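Local coordinates for protein SusD homolog (Bacteroides thetaiotaomicron, PDB 4MRU) that probably binds mucin O-glycans at the bacterial cell surface, as a TPR-like outer-membrane lipoprotein of the SusD family, at residues E176-S179 / G180-L184; Y95-L98 / Q99-A103; N73-T76 / D77-K80; Y464-E467 / E468-N472; S328-A331 / F332-E336. All coordinates share one frame; numbering follows the deposited sequence.

Contact 1: residues E176-S179 / G180-L184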
loop_
_atom_site.group_PDB
_atom_site.type_symbol
_atom_site.label_atom_id
_atom_site.label_comp_id
_atom_site.label_asym_id
_atom_site.label_seq_id
_atom_site.Cartn_x
_atom_site.Cartn_y
_atom_site.Cartn_z
ATOM N N GLU A 176 -20.450 -16.815 -18.946
ATOM C CA GLU A 176 -20.860 -15.630 -19.645
ATOM C C GLU A 176 -22.238 -15.170 -19.130
ATOM O O GLU A 176 -22.994 -15.922 -18.475
ATOM C CB GLU A 176 -20.860 -15.947 -21.142
ATOM C CG GLU A 176 -21.209 -14.796 -22.058
ATOM C CD GLU A 176 -20.307 -13.605 -21.844
ATOM O OE1 GLU A 176 -19.133 -13.629 -22.312
ATOM O OE2 GLU A 176 -20.776 -12.650 -21.197
ATOM N N GLY A 177 -22.558 -13.927 -19.410
ATOM C CA GLY A 177 -23.754 -13.317 -18.871
ATOM C C GLY A 177 -23.652 -13.054 -17.381
ATOM O O GLY A 177 -22.559 -12.959 -16.835
ATOM N N ASN A 178 -24.809 -12.920 -16.734
ATOM C CA ASN A 178 -24.858 -12.608 -15.307
ATOM C C ASN A 178 -24.376 -13.729 -14.434
ATOM O O ASN A 178 -24.730 -14.890 -14.673
ATOM C CB ASN A 178 -26.292 -12.326 -14.851
ATOM C CG ASN A 178 -26.822 -11.013 -15.358
ATOM O OD1 ASN A 178 -26.089 -10.162 -15.847
ATOM N ND2 ASN A 178 -28.119 -10.852 -15.256
ATOM N N SER A 179 -23.641 -13.380 -13.378
ATOM C CA SER A 179 -23.218 -14.361 -12.360
ATOM C C SER A 179 -24.202 -14.431 -11.217
ATOM O O SER A 179 -24.167 -15.350 -10.431
ATOM C CB SER A 179 -21.865 -13.967 -11.787
ATOM O OG SER A 179 -21.996 -12.739 -11.072
ATOM N N GLY A 180 -25.049 -13.425 -11.102
ATOM C CA GLY A 180 -25.885 -13.268 -9.896
ATOM C C GLY A 180 -25.343 -12.247 -8.882
ATOM O O GLY A 180 -26.077 -11.840 -7.966
ATOM N N PHE A 181 -24.089 -11.813 -9.048
ATOM C CA PHE A 181 -23.427 -10.923 -8.095
ATOM C C PHE A 181 -23.401 -9.494 -8.591
ATOM O O PHE A 181 -22.753 -8.631 -7.973
ATOM C CB PHE A 181 -22.007 -11.436 -7.792
ATOM C CG PHE A 181 -22.007 -12.658 -6.942
ATOM C CD1 PHE A 181 -22.196 -13.911 -7.489
ATOM C CD2 PHE A 181 -21.820 -12.547 -5.582
ATOM C CE1 PHE A 181 -22.232 -15.042 -6.669
ATOM C CE2 PHE A 181 -21.838 -13.656 -4.766
ATOM C CZ PHE A 181 -22.053 -14.906 -5.297
ATOM N N GLU A 182 -24.111 -9.235 -9.686
ATOM C CA GLU A 182 -24.100 -7.929 -10.316
ATOM C C GLU A 182 -24.500 -6.819 -9.361
ATOM O O GLU A 182 -23.970 -5.703 -9.461
ATOM C CB GLU A 182 -25.071 -7.883 -11.491
ATOM C CG GLU A 182 -24.548 -8.510 -12.764
ATOM C CD GLU A 182 -24.406 -10.033 -12.694
ATOM O OE1 GLU A 182 -25.229 -10.718 -12.017
ATOM O OE2 GLU A 182 -23.429 -10.540 -13.288
ATOM N N LYS A 183 -25.441 -7.116 -8.467
ATOM C CA LYS A 183 -25.979 -6.126 -7.535
ATOM C C LYS A 183 -25.392 -6.278 -6.121
ATOM O O LYS A 183 -25.796 -5.578 -5.224
ATOM C CB LYS A 183 -27.508 -6.217 -7.538
ATOM C CG LYS A 183 -28.067 -5.893 -8.946
ATOM C CD LYS A 183 -29.555 -5.606 -8.988
ATOM C CE LYS A 183 -30.300 -6.760 -8.343
ATOM N NZ LYS A 183 -31.712 -6.870 -8.813
ATOM N N LEU A 184 -24.370 -7.120 -5.985
ATOM C CA LEU A 184 -23.791 -7.506 -4.714
ATOM C C LEU A 184 -22.327 -7.160 -4.571
ATOM O O LEU A 184 -21.667 -7.627 -3.643
ATOM C CB LEU A 184 -23.914 -9.029 -4.547
ATOM C CG LEU A 184 -25.278 -9.702 -4.651
ATOM C CD1 LEU A 184 -25.093 -11.159 -4.298
ATOM C CD2 LEU A 184 -26.323 -9.048 -3.765
#
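The phenyl ring of Phe-181 meets Ser-179 OG at its edge and in its plane, the oxygen lying 3.8 Å from Phe-181 CD1. The other flat groups are the amide of Asn-178 and the carboxylate of Glu-182, their planes 31° apart; the two side chains cross at about a right angle, and Asn-178 CB comes to 3.4 Å from Glu-182 OE1. The carboxylate folds back over the chain because Glu-182 bends at chi2 (69°), and there its two oxygens grip two successive peptide N-H groups. Ser-179 N gives a nearly straight bond of 2.8 Å to Glu-182 OE2, and Gly-180 N a more bent one of 2.9 Å to Glu-182 OE1, each on a syn lone pair. A glutamate has the reach for this bite. Ser-179 OG accepts Phe-181 N at 3.1 Å, closing an ST turn, and is also bonded to Gly-190 O, a double role that suits a hydroxyl. Gly-180, with phi 99°, has no CB to jam against Ser-179 O. A type I beta turn follows, with Leu-184 N bonded to Phe-181 O. The whole bend belongs to the loop between helix 152-173 and helix 192-209; its polar side lies at the surface, while the buried Phe-181 ring packs on Val-105, Ala-106 and Leu-109 of helix 104-125 and on Ile-28 of helix 24-32.

Contact 2: residues Y95-L98 / Q99-A103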
loop_
_atom_site.group_PDB
_atom_site.type_symbol
_atom_site.label_atom_id
_atom_site.label_comp_id
_atom_site.label_asym_id
_atom_site.label_seq_id
_atom_site.Cartn_x
_atom_site.Cartn_y
_atom_site.Cartn_z
ATOM N N TYR A 95 -17.703 -14.567 8.563
ATOM C CA TYR A 95 -18.437 -15.717 9.082
ATOM C C TYR A 95 -19.927 -15.682 8.758
ATOM O O TYR A 95 -20.549 -16.741 8.664
ATOM C CB TYR A 95 -18.188 -15.876 10.599
ATOM C CG TYR A 95 -16.786 -16.485 10.910
ATOM C CD1 TYR A 95 -16.344 -17.645 10.257
ATOM C CD2 TYR A 95 -15.929 -15.930 11.887
ATOM C CE1 TYR A 95 -15.095 -18.205 10.526
ATOM C CE2 TYR A 95 -14.681 -16.494 12.164
ATOM C CZ TYR A 95 -14.269 -17.624 11.475
ATOM O OH TYR A 95 -13.057 -18.206 11.727
ATOM N N ALA A 96 -20.508 -14.498 8.534
ATOM C CA ALA A 96 -21.898 -14.404 8.092
ATOM C C ALA A 96 -22.054 -15.054 6.720
ATOM O O ALA A 96 -23.005 -15.815 6.472
ATOM C CB ALA A 96 -22.384 -12.952 8.062
ATOM N N VAL A 97 -21.107 -14.795 5.832
ATOM C CA VAL A 97 -21.161 -15.421 4.527
ATOM C C VAL A 97 -21.094 -16.915 4.648
ATOM O O VAL A 97 -21.901 -17.639 4.000
ATOM C CB VAL A 97 -20.012 -14.952 3.599
ATOM C CG1 VAL A 97 -20.088 -15.655 2.255
ATOM C CG2 VAL A 97 -20.055 -13.448 3.406
ATOM N N LEU A 98 -20.149 -17.393 5.468
ATOM C CA LEU A 98 -19.952 -18.833 5.640
ATOM C C LEU A 98 -21.136 -19.514 6.310
ATOM O O LEU A 98 -21.470 -20.621 5.967
ATOM C CB LEU A 98 -18.701 -19.112 6.452
ATOM C CG LEU A 98 -17.411 -19.354 5.652
ATOM C CD1 LEU A 98 -17.074 -18.283 4.610
ATOM C CD2 LEU A 98 -16.302 -19.498 6.685
ATOM N N GLN A 99 -21.839 -18.840 7.186
ATOM C CA GLN A 99 -22.943 -19.504 7.833
ATOM C C GLN A 99 -24.247 -19.413 6.998
ATOM O O GLN A 99 -25.135 -20.268 7.140
ATOM C CB GLN A 99 -23.039 -19.015 9.294
ATOM C CG GLN A 99 -23.977 -17.882 9.596
ATOM C CD GLN A 99 -23.756 -17.319 10.993
ATOM O OE1 GLN A 99 -22.621 -17.289 11.518
ATOM N NE2 GLN A 99 -24.843 -16.868 11.607
ATOM N N HIS A 100 -24.337 -18.492 6.037
ATOM C CA HIS A 100 -25.573 -18.363 5.239
ATOM C C HIS A 100 -25.508 -18.898 3.817
ATOM O O HIS A 100 -26.547 -19.181 3.242
ATOM C CB HIS A 100 -25.979 -16.906 5.124
ATOM C CG HIS A 100 -26.496 -16.333 6.383
ATOM N ND1 HIS A 100 -25.667 -15.819 7.355
ATOM C CD2 HIS A 100 -27.762 -16.194 6.846
ATOM C CE1 HIS A 100 -26.399 -15.388 8.366
ATOM N NE2 HIS A 100 -27.671 -15.604 8.082
ATOM N N GLU A 101 -24.315 -18.993 3.236
ATOM C CA GLU A 101 -24.171 -19.340 1.807
ATOM C C GLU A 101 -23.439 -20.660 1.630
ATOM O O GLU A 101 -22.423 -20.901 2.289
ATOM C CB GLU A 101 -23.390 -18.262 1.053
ATOM C CG GLU A 101 -23.815 -16.820 1.309
ATOM C CD GLU A 101 -25.246 -16.524 0.880
ATOM O OE1 GLU A 101 -25.743 -17.226 -0.019
ATOM O OE2 GLU A 101 -25.851 -15.583 1.441
ATOM N N ASP A 102 -23.931 -21.525 0.753
ATOM C CA ASP A 102 -23.125 -22.691 0.339
ATOM C C ASP A 102 -22.699 -22.616 -1.143
ATOM O O ASP A 102 -22.053 -23.535 -1.649
ATOM C CB ASP A 102 -23.843 -24.020 0.652
ATOM C CG ASP A 102 -25.176 -24.145 -0.021
ATOM O OD1 ASP A 102 -25.536 -23.239 -0.791
ATOM O OD2 ASP A 102 -25.882 -25.151 0.228
ATOM N N ALA A 103 -23.016 -21.514 -1.821
ATOM C CA ALA A 103 -22.615 -21.347 -3.214
ATOM C C ALA A 103 -21.106 -21.161 -3.289
ATOM O O ALA A 103 -20.558 -20.273 -2.635
ATOM C CB ALA A 103 -23.336 -20.168 -3.852
HETATM O O HOH W 1 -20.821 -22.235 3.970
#
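His-100 ND1 donates to Ala-96 O at 2.8 Å, the oxygen lying only 5° out of the imidazole plane, at the ring edge. The imidazole reaches this carbonyl with CG beside its own backbone N (chi1 -71°), folding the ring back along the helix. Ala-96 O also receives the backbone N of His-100, though weakly, so one residue claims the same oxygen twice. The ordinary helical bonds run on beside it: Gln-99 N to Tyr-95 O at 2.9 Å, and Glu-101 N to Val-97 O, also 2.9 Å. Glu-101 is the first residue to leave helical angles, and a water clasps the C-terminal end of helix 81-100 by donating to Leu-98 O at 2.6 Å and to Glu-101 O at 2.7 Å. Outward from these bonds the packing is lighter. Val-97 CG1 touches Glu-101 CG at 4.0 Å, joining a buried branched side chain to the aliphatic part of a glutamate whose OE2 is bonded to Tyr-22 OH. Gln-99 lays its CB against Tyr-95 O at 3.4 Å. Val-97 and Glu-101 both touch helix 24-32 and helix 104-125, whereas the His-100 ring stacks on that of Tyr-22. Where a helix ends, carbonyls run short of N-H partners; here the water serves Leu-98 O, while Ala-96 O, met only weakly by backbone N-H groups, gains a strong side-chain donor in His-100. The bond also implies that ND1 carries a proton, and it is likely to hold the imidazole at the angle at which it stacks on Tyr-22.

Contact 3: residues N73-T76 / D77-K80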
loop_
_atom_site.group_PDB
_atom_site.type_symbol
_atom_site.label_atom_id
_atom_site.label_comp_id
_atom_site.label_asym_id
_atom_site.label_seq_id
_atom_site.Cartn_x
_atom_site.Cartn_y
_atom_site.Cartn_z
ATOM N N ASN A 73 6.093 7.931 17.139
ATOM C CA ASN A 73 5.600 7.794 18.507
ATOM C C ASN A 73 4.098 7.986 18.535
ATOM O O ASN A 73 3.585 8.751 19.332
ATOM C CB ASN A 73 6.325 8.746 19.471
ATOM C CG ASN A 73 5.971 10.190 19.252
ATOM O OD1 ASN A 73 5.682 10.623 18.132
ATOM N ND2 ASN A 73 5.979 10.945 20.333
ATOM N N PRO A 74 3.377 7.242 17.687
ATOM C CA PRO A 74 1.935 7.416 17.708
ATOM C C PRO A 74 1.366 7.198 19.109
ATOM O O PRO A 74 1.790 6.294 19.821
ATOM C CB PRO A 74 1.434 6.333 16.759
ATOM C CG PRO A 74 2.506 5.298 16.695
ATOM C CD PRO A 74 3.785 6.072 16.901
ATOM N N LYS A 75 0.432 8.048 19.494
ATOM C CA LYS A 75 -0.273 7.877 20.736
ATOM C C LYS A 75 -0.810 6.450 20.825
ATOM O O LYS A 75 -1.315 5.910 19.840
ATOM C CB LYS A 75 -1.400 8.856 20.810
ATOM C CG LYS A 75 -2.084 8.879 22.129
ATOM C CD LYS A 75 -3.123 9.969 22.139
ATOM C CE LYS A 75 -3.727 10.034 23.539
ATOM N NZ LYS A 75 -4.902 10.916 23.513
ATOM N N THR A 76 -0.674 5.851 21.997
ATOM C CA THR A 76 -0.945 4.423 22.199
ATOM C C THR A 76 -2.319 4.000 21.660
ATOM O O THR A 76 -2.415 3.035 20.958
ATOM C CB THR A 76 -0.890 4.069 23.684
ATOM O OG1 THR A 76 0.378 4.432 24.179
ATOM C CG2 THR A 76 -1.095 2.572 23.907
ATOM N N ASP A 77 -3.374 4.723 21.999
ATOM C CA ASP A 77 -4.706 4.287 21.562
ATOM C C ASP A 77 -4.955 4.591 20.061
ATOM O O ASP A 77 -5.894 4.104 19.489
ATOM C CB ASP A 77 -5.836 4.795 22.517
ATOM C CG ASP A 77 -6.005 6.292 22.550
ATOM O OD1 ASP A 77 -5.319 7.004 21.804
ATOM O OD2 ASP A 77 -6.853 6.760 23.357
ATOM N N TRP A 78 -4.074 5.340 19.411
ATOM C CA TRP A 78 -4.126 5.491 17.971
ATOM C C TRP A 78 -3.585 4.265 17.241
ATOM O O TRP A 78 -3.713 4.148 15.999
ATOM C CB TRP A 78 -3.331 6.708 17.557
ATOM C CG TRP A 78 -3.903 7.999 17.974
ATOM C CD1 TRP A 78 -4.907 8.217 18.836
ATOM C CD2 TRP A 78 -3.463 9.286 17.525
ATOM N NE1 TRP A 78 -5.140 9.566 18.972
ATOM C CE2 TRP A 78 -4.286 10.250 18.152
ATOM C CE3 TRP A 78 -2.475 9.713 16.635
ATOM C CZ2 TRP A 78 -4.138 11.628 17.934
ATOM C CZ3 TRP A 78 -2.322 11.098 16.423
ATOM C CH2 TRP A 78 -3.165 12.031 17.059
ATOM N N LEU A 79 -3.023 3.315 17.987
ATOM C CA LEU A 79 -2.572 2.040 17.407
ATOM C C LEU A 79 -3.673 0.975 17.270
ATOM O O LEU A 79 -3.452 -0.079 16.703
ATOM C CB LEU A 79 -1.442 1.449 18.269
ATOM C CG LEU A 79 -0.090 2.144 18.268
ATOM C CD1 LEU A 79 0.789 1.512 19.359
ATOM C CD2 LEU A 79 0.582 2.067 16.920
ATOM N N LYS A 80 -4.832 1.243 17.831
ATOM C CA LYS A 80 -5.932 0.312 17.823
ATOM C C LYS A 80 -6.488 0.008 16.446
ATOM O O LYS A 80 -6.730 -1.158 16.120
ATOM C CB LYS A 80 -7.086 0.862 18.703
ATOM C CG LYS A 80 -8.135 -0.184 18.988
ATOM C CD LYS A 80 -9.243 0.338 19.890
ATOM C CE LYS A 80 -10.260 -0.754 20.242
ATOM N NZ LYS A 80 -11.511 -0.548 19.478
#
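Lys-75 lays its aliphatic chain on Trp-78 in a CH-pi contact. Lys-75 CB sits over one face of the indole, 3.9 Å from the centroid of the five-membered ring and 10° off its normal, and farther out Lys-75 CD comes to 3.8 Å from Trp-78 NE1. The lysine chain is extended throughout, with CG anti to N (chi1 -173°), which carries its methylenes across the ring; a long aliphatic stem with a charged end suits this exposed place. Of charges, Lys-75 NZ lies 4.3 Å from Asp-77 OD1, too far for a salt bridge, though the opposite charges probably attract, and the two side chains run alongside each other in the same direction. Two backbone bonds of 3-10 type wind the turn: Trp-78 N to Lys-75 O at 2.8 Å and Leu-79 N to Thr-76 O at 3.0 Å. Apolar contact is made by Pro-74 CG and Leu-79 CD2, 3.8 Å apart, both residues buried. An alanine in place of Trp-78 is likely to strip the Lys-75 methylenes of their flat platform, leaving that chain freer to swing. The turn leads straight into helix 81-100, and Lys-80 already forms a salt bridge with Asp-85 there. The indole itself meets the ring of Trp-65 edge-to-face and that of Phe-45 on helix 40-54, while Thr-76 and Lys-80 touch helix 466-471.

Contact 4: residues Y464-E467 / E468-N472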
loop_
_atom_site.group_PDB
_atom_site.type_symbol
_atom_site.label_atom_id
_atom_site.label_comp_id
_atom_site.label_asym_id
_atom_site.label_seq_id
_atom_site.Cartn_x
_atom_site.Cartn_y
_atom_site.Cartn_z
ATOM N N TYR A 464 2.035 -3.697 18.239
ATOM C CA TYR A 464 0.714 -4.242 18.576
ATOM C C TYR A 464 -0.015 -3.316 19.531
ATOM O O TYR A 464 0.613 -2.602 20.263
ATOM C CB TYR A 464 0.831 -5.613 19.197
ATOM C CG TYR A 464 1.408 -6.657 18.232
ATOM C CD1 TYR A 464 0.777 -6.954 17.034
ATOM C CD2 TYR A 464 2.540 -7.364 18.553
ATOM C CE1 TYR A 464 1.264 -7.949 16.178
ATOM C CE2 TYR A 464 3.064 -8.342 17.700
ATOM C CZ TYR A 464 2.421 -8.650 16.535
ATOM O OH TYR A 464 2.960 -9.641 15.735
ATOM N N PRO A 465 -1.341 -3.274 19.451
ATOM C CA PRO A 465 -2.081 -2.318 20.284
ATOM C C PRO A 465 -2.084 -2.741 21.740
ATOM O O PRO A 465 -1.956 -3.941 22.056
ATOM C CB PRO A 465 -3.504 -2.352 19.696
ATOM C CG PRO A 465 -3.616 -3.611 18.974
ATOM C CD PRO A 465 -2.220 -4.031 18.559
ATOM N N ASN A 466 -2.304 -1.778 22.630
ATOM C CA ASN A 466 -2.273 -2.060 24.043
ATOM C C ASN A 466 -3.376 -3.048 24.493
ATOM O O ASN A 466 -3.212 -3.746 25.491
ATOM C CB ASN A 466 -2.390 -0.780 24.874
ATOM C CG ASN A 466 -1.917 -0.991 26.318
ATOM O OD1 ASN A 466 -0.752 -1.280 26.562
ATOM N ND2 ASN A 466 -2.809 -0.845 27.250
ATOM N N GLU A 467 -4.494 -3.063 23.783
ATOM C CA GLU A 467 -5.564 -4.025 24.016
ATOM C C GLU A 467 -5.023 -5.470 23.980
ATOM O O GLU A 467 -5.392 -6.317 24.789
ATOM C CB GLU A 467 -6.675 -3.855 22.983
ATOM C CG GLU A 467 -7.488 -2.565 23.143
ATOM C CD GLU A 467 -6.786 -1.264 22.676
ATOM O OE1 GLU A 467 -5.646 -1.274 22.153
ATOM O OE2 GLU A 467 -7.392 -0.183 22.821
ATOM N N GLU A 468 -4.126 -5.744 23.057
ATOM C CA GLU A 468 -3.564 -7.072 22.987
ATOM C C GLU A 468 -2.772 -7.394 24.235
ATOM O O GLU A 468 -2.851 -8.532 24.764
ATOM C CB GLU A 468 -2.718 -7.211 21.740
ATOM C CG GLU A 468 -3.585 -7.285 20.484
ATOM C CD GLU A 468 -4.492 -8.497 20.436
ATOM O OE1 GLU A 468 -3.975 -9.656 20.320
ATOM O OE2 GLU A 468 -5.729 -8.301 20.500
ATOM N N TYR A 469 -2.087 -6.389 24.769
ATOM C CA TYR A 469 -1.297 -6.592 25.985
ATOM C C TYR A 469 -2.224 -6.850 27.167
ATOM O O TYR A 469 -1.937 -7.673 28.024
ATOM C CB TYR A 469 -0.375 -5.392 26.278
ATOM C CG TYR A 469 0.887 -5.344 25.444
ATOM C CD1 TYR A 469 0.869 -4.823 24.145
ATOM C CD2 TYR A 469 2.086 -5.793 25.933
ATOM C CE1 TYR A 469 2.018 -4.783 23.372
ATOM C CE2 TYR A 469 3.257 -5.736 25.166
ATOM C CZ TYR A 469 3.207 -5.259 23.878
ATOM O OH TYR A 469 4.346 -5.181 23.084
ATOM N N THR A 470 -3.342 -6.139 27.225
ATOM C CA THR A 470 -4.185 -6.192 28.436
ATOM C C THR A 470 -5.159 -7.365 28.380
ATOM O O THR A 470 -5.406 -7.975 29.396
ATOM C CB THR A 470 -4.972 -4.874 28.686
ATOM O OG1 THR A 470 -5.832 -4.608 27.590
ATOM C CG2 THR A 470 -4.031 -3.708 28.851
ATOM N N GLN A 471 -5.694 -7.658 27.205
ATOM C CA GLN A 471 -6.787 -8.601 27.040
ATOM C C GLN A 471 -6.373 -9.898 26.423
ATOM O O GLN A 471 -7.148 -10.838 26.464
ATOM C CB GLN A 471 -7.864 -8.086 26.075
ATOM C CG GLN A 471 -8.272 -6.627 26.140
ATOM C CD GLN A 471 -9.235 -6.316 27.232
ATOM O OE1 GLN A 471 -10.445 -6.330 27.025
ATOM N NE2 GLN A 471 -8.707 -6.037 28.406
ATOM N N ASN A 472 -5.231 -9.935 25.734
ATOM C CA ASN A 472 -4.831 -11.137 24.981
ATOM C C ASN A 472 -3.368 -11.519 25.235
ATOM O O ASN A 472 -2.654 -11.908 24.323
ATOM C CB ASN A 472 -5.117 -10.909 23.488
ATOM C CG ASN A 472 -5.143 -12.193 22.679
ATOM O OD1 ASN A 472 -5.469 -13.263 23.202
ATOM N ND2 ASN A 472 -4.879 -12.079 21.374
#
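Glu-468 lays its CG against the ring of Pro-465, 4.0 Å from Pro-465 CG, and its backbone N bonds to Pro-465 O at 3.0 Å, opening the helix just where a proline, with no N-H of its own, fits well. Its CG stands beside the backbone N (chi1 -73°) and the chain bends at chi2, which brings the buried carboxylate to Asn-472: Glu-468 OE1 accepts Asn-472 ND2 at 2.8 Å in an almost straight bond (174°), and is also bonded to Tyr-149 OH. Tyr-469 follows, with Pro-465 O in its plane at the ring edge, 3.6 Å from Tyr-469 CD1. Its ring and the Asn-466 amide differ in tilt by 17°, and its hydroxyl bonds to Asp-494. Thr-470 N bonds to Asn-466 O, while Thr-470 CG2 packs at 3.5 Å from Asn-466 ND2. Gln-471 N bonds to Glu-467 O at 2.8 Å, and its CG hugs that oxygen at 3.2 Å. Asn-472 is the first residue to leave helical angles, yet its N still bonds to Glu-468 O. Its amide nitrogen serves both Glu-468 and Ala-147 O, as a two-proton donor can. Short helix 466-471 packs on two others: Tyr-469 and Glu-468 rest on Leu-476 of helix 473-486, which begins just after Asn-472, and Pro-465 and Glu-468 rest on Phe-83 of helix 81-100.

Contact 5: residues S328-A331 / F332-E336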
loop_
_atom_site.group_PDB
_atom_site.type_symbol
_atom_site.label_atom_id
_atom_site.label_comp_id
_atom_site.label_asym_id
_atom_site.label_seq_id
_atom_site.Cartn_x
_atom_site.Cartn_y
_atom_site.Cartn_z
ATOM N N SER A 328 -0.935 -0.626 -14.156
ATOM C CA SER A 328 0.418 -0.069 -13.983
ATOM C C SER A 328 1.199 -0.828 -12.916
ATOM O O SER A 328 2.341 -1.221 -13.125
ATOM C CB SER A 328 0.364 1.416 -13.612
ATOM O OG SER A 328 1.654 1.943 -13.456
ATOM N N GLU A 329 0.573 -1.087 -11.780
ATOM C CA GLU A 329 1.266 -1.806 -10.682
ATOM C C GLU A 329 1.689 -3.199 -11.139
ATOM O O GLU A 329 2.827 -3.655 -10.918
ATOM C CB GLU A 329 0.406 -1.911 -9.415
ATOM C CG GLU A 329 1.111 -2.721 -8.293
ATOM C CD GLU A 329 0.287 -3.060 -7.015
ATOM O OE1 GLU A 329 -0.833 -2.544 -6.798
ATOM O OE2 GLU A 329 0.794 -3.888 -6.212
ATOM N N VAL A 330 0.790 -3.880 -11.837
ATOM C CA VAL A 330 1.077 -5.232 -12.350
ATOM C C VAL A 330 2.236 -5.216 -13.354
ATOM O O VAL A 330 3.120 -6.048 -13.288
ATOM C CB VAL A 330 -0.197 -5.846 -12.983
ATOM C CG1 VAL A 330 0.124 -7.087 -13.811
ATOM C CG2 VAL A 330 -1.152 -6.206 -11.883
ATOM N N ALA A 331 2.279 -4.196 -14.217
ATOM C CA ALA A 331 3.381 -4.046 -15.142
ATOM C C ALA A 331 4.714 -3.845 -14.403
ATOM O O ALA A 331 5.716 -4.406 -14.808
ATOM C CB ALA A 331 3.125 -2.900 -16.130
ATOM N N PHE A 332 4.732 -3.039 -13.338
ATOM C CA PHE A 332 5.965 -2.820 -12.568
ATOM C C PHE A 332 6.392 -4.060 -11.816
ATOM O O PHE A 332 7.582 -4.347 -11.681
ATOM C CB PHE A 332 5.817 -1.619 -11.617
ATOM C CG PHE A 332 5.755 -0.309 -12.338
ATOM C CD1 PHE A 332 6.768 0.067 -13.210
ATOM C CD2 PHE A 332 4.713 0.562 -12.129
ATOM C CE1 PHE A 332 6.711 1.289 -13.863
ATOM C CE2 PHE A 332 4.639 1.790 -12.778
ATOM C CZ PHE A 332 5.659 2.174 -13.627
ATOM N N LEU A 333 5.431 -4.859 -11.375
ATOM C CA LEU A 333 5.749 -6.145 -10.756
ATOM C C LEU A 333 6.386 -7.078 -11.787
ATOM O O LEU A 333 7.369 -7.754 -11.506
ATOM C CB LEU A 333 4.501 -6.786 -10.141
ATOM C CG LEU A 333 4.010 -6.112 -8.845
ATOM C CD1 LEU A 333 2.569 -6.483 -8.542
ATOM C CD2 LEU A 333 4.910 -6.512 -7.698
ATOM N N ARG A 334 5.806 -7.148 -12.966
ATOM C CA ARG A 334 6.380 -7.954 -14.032
ATOM C C ARG A 334 7.759 -7.422 -14.435
ATOM O O ARG A 334 8.642 -8.212 -14.739
ATOM C CB ARG A 334 5.424 -8.037 -15.237
ATOM C CG ARG A 334 4.192 -8.854 -14.900
ATOM C CD ARG A 334 3.140 -8.776 -15.963
ATOM N NE ARG A 334 3.395 -9.719 -17.043
ATOM C CZ ARG A 334 2.608 -9.833 -18.096
ATOM N NH1 ARG A 334 1.545 -9.047 -18.215
ATOM N NH2 ARG A 334 2.865 -10.748 -19.022
ATOM N N ALA A 335 7.960 -6.099 -14.430
ATOM C CA ALA A 335 9.262 -5.563 -14.755
ATOM C C ALA A 335 10.322 -6.055 -13.782
ATOM O O ALA A 335 11.397 -6.425 -14.204
ATOM C CB ALA A 335 9.265 -4.017 -14.791
ATOM N N GLU A 336 10.042 -5.946 -12.490
ATOM C CA GLU A 336 10.958 -6.469 -11.444
ATOM C C GLU A 336 11.203 -7.963 -11.594
ATOM O O GLU A 336 12.359 -8.445 -11.538
ATOM C CB GLU A 336 10.413 -6.173 -10.053
ATOM C CG GLU A 336 11.317 -6.745 -8.978
ATOM C CD GLU A 336 10.894 -6.424 -7.559
ATOM O OE1 GLU A 336 9.922 -5.659 -7.387
ATOM O OE2 GLU A 336 11.530 -6.947 -6.620
#
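Phe-332 and Ala-331, with Leu-333 beside them, account for most of what these two helical turns hide from each other. The Phe-332 ring leans back on the preceding turn, its CD2 coming to 3.1 Å from Ser-328 O, because CG stands beside the backbone N (chi1 -70°). Its own N bonds to the same Ser-328 O at 3.0 Å. Ala-331, small enough for a crowded interior, accepts Ala-335 N on its O at 2.8 Å and has Ala-335 CB at 3.6 Å from that oxygen. Leu-333 lies alongside Glu-329, pointing the same way, with CD1 at 4.0 Å from Glu-329 CG. The next residue, Arg-334, brings CD to 4.1 Å from Val-330 CG1, one turn earlier, before the chain leads away. An alanine at Phe-332 would probably leave a gap where the ring packs beside Ser-328 and against Val-356 and Gln-418 of the flanking helices. Chemically this is a buried alpha-helix whose polar tips are met elsewhere: Ser-328 OG by Gly-355 O, Glu-329 by Arg-205, Arg-334 by Glu-233 and the acceptor Met-344 O, Glu-336 by Arg-340 and Arg-436. Aliphatic stems can therefore pack as apolar groups while the charges at their ends are probably balanced by these ion pairs.

From the N terminus the order is contact 3, contact 2, contact 1, contact 5, contact 4. Each is an unbroken local bend or helix turn, so they run in series and none nests in or crosses another. Contact 3 leads into helix 81-100 and contact 2 ends it. Contact 1 comes within about 6 Å (nearest atoms) of contact 2, and both rest on helices 24-32 and 104-125. Contact 4, near the C terminus, returns to touch contact 3, with Lys-80 CD 3.5 Å from Glu-467 OE2 and Thr-76 CG2 3.7 Å from Asn-466 CB. Contact 5 lies across the chain's centre from contacts 3 and 4, among helices 192-209, 348-363 and 408-423.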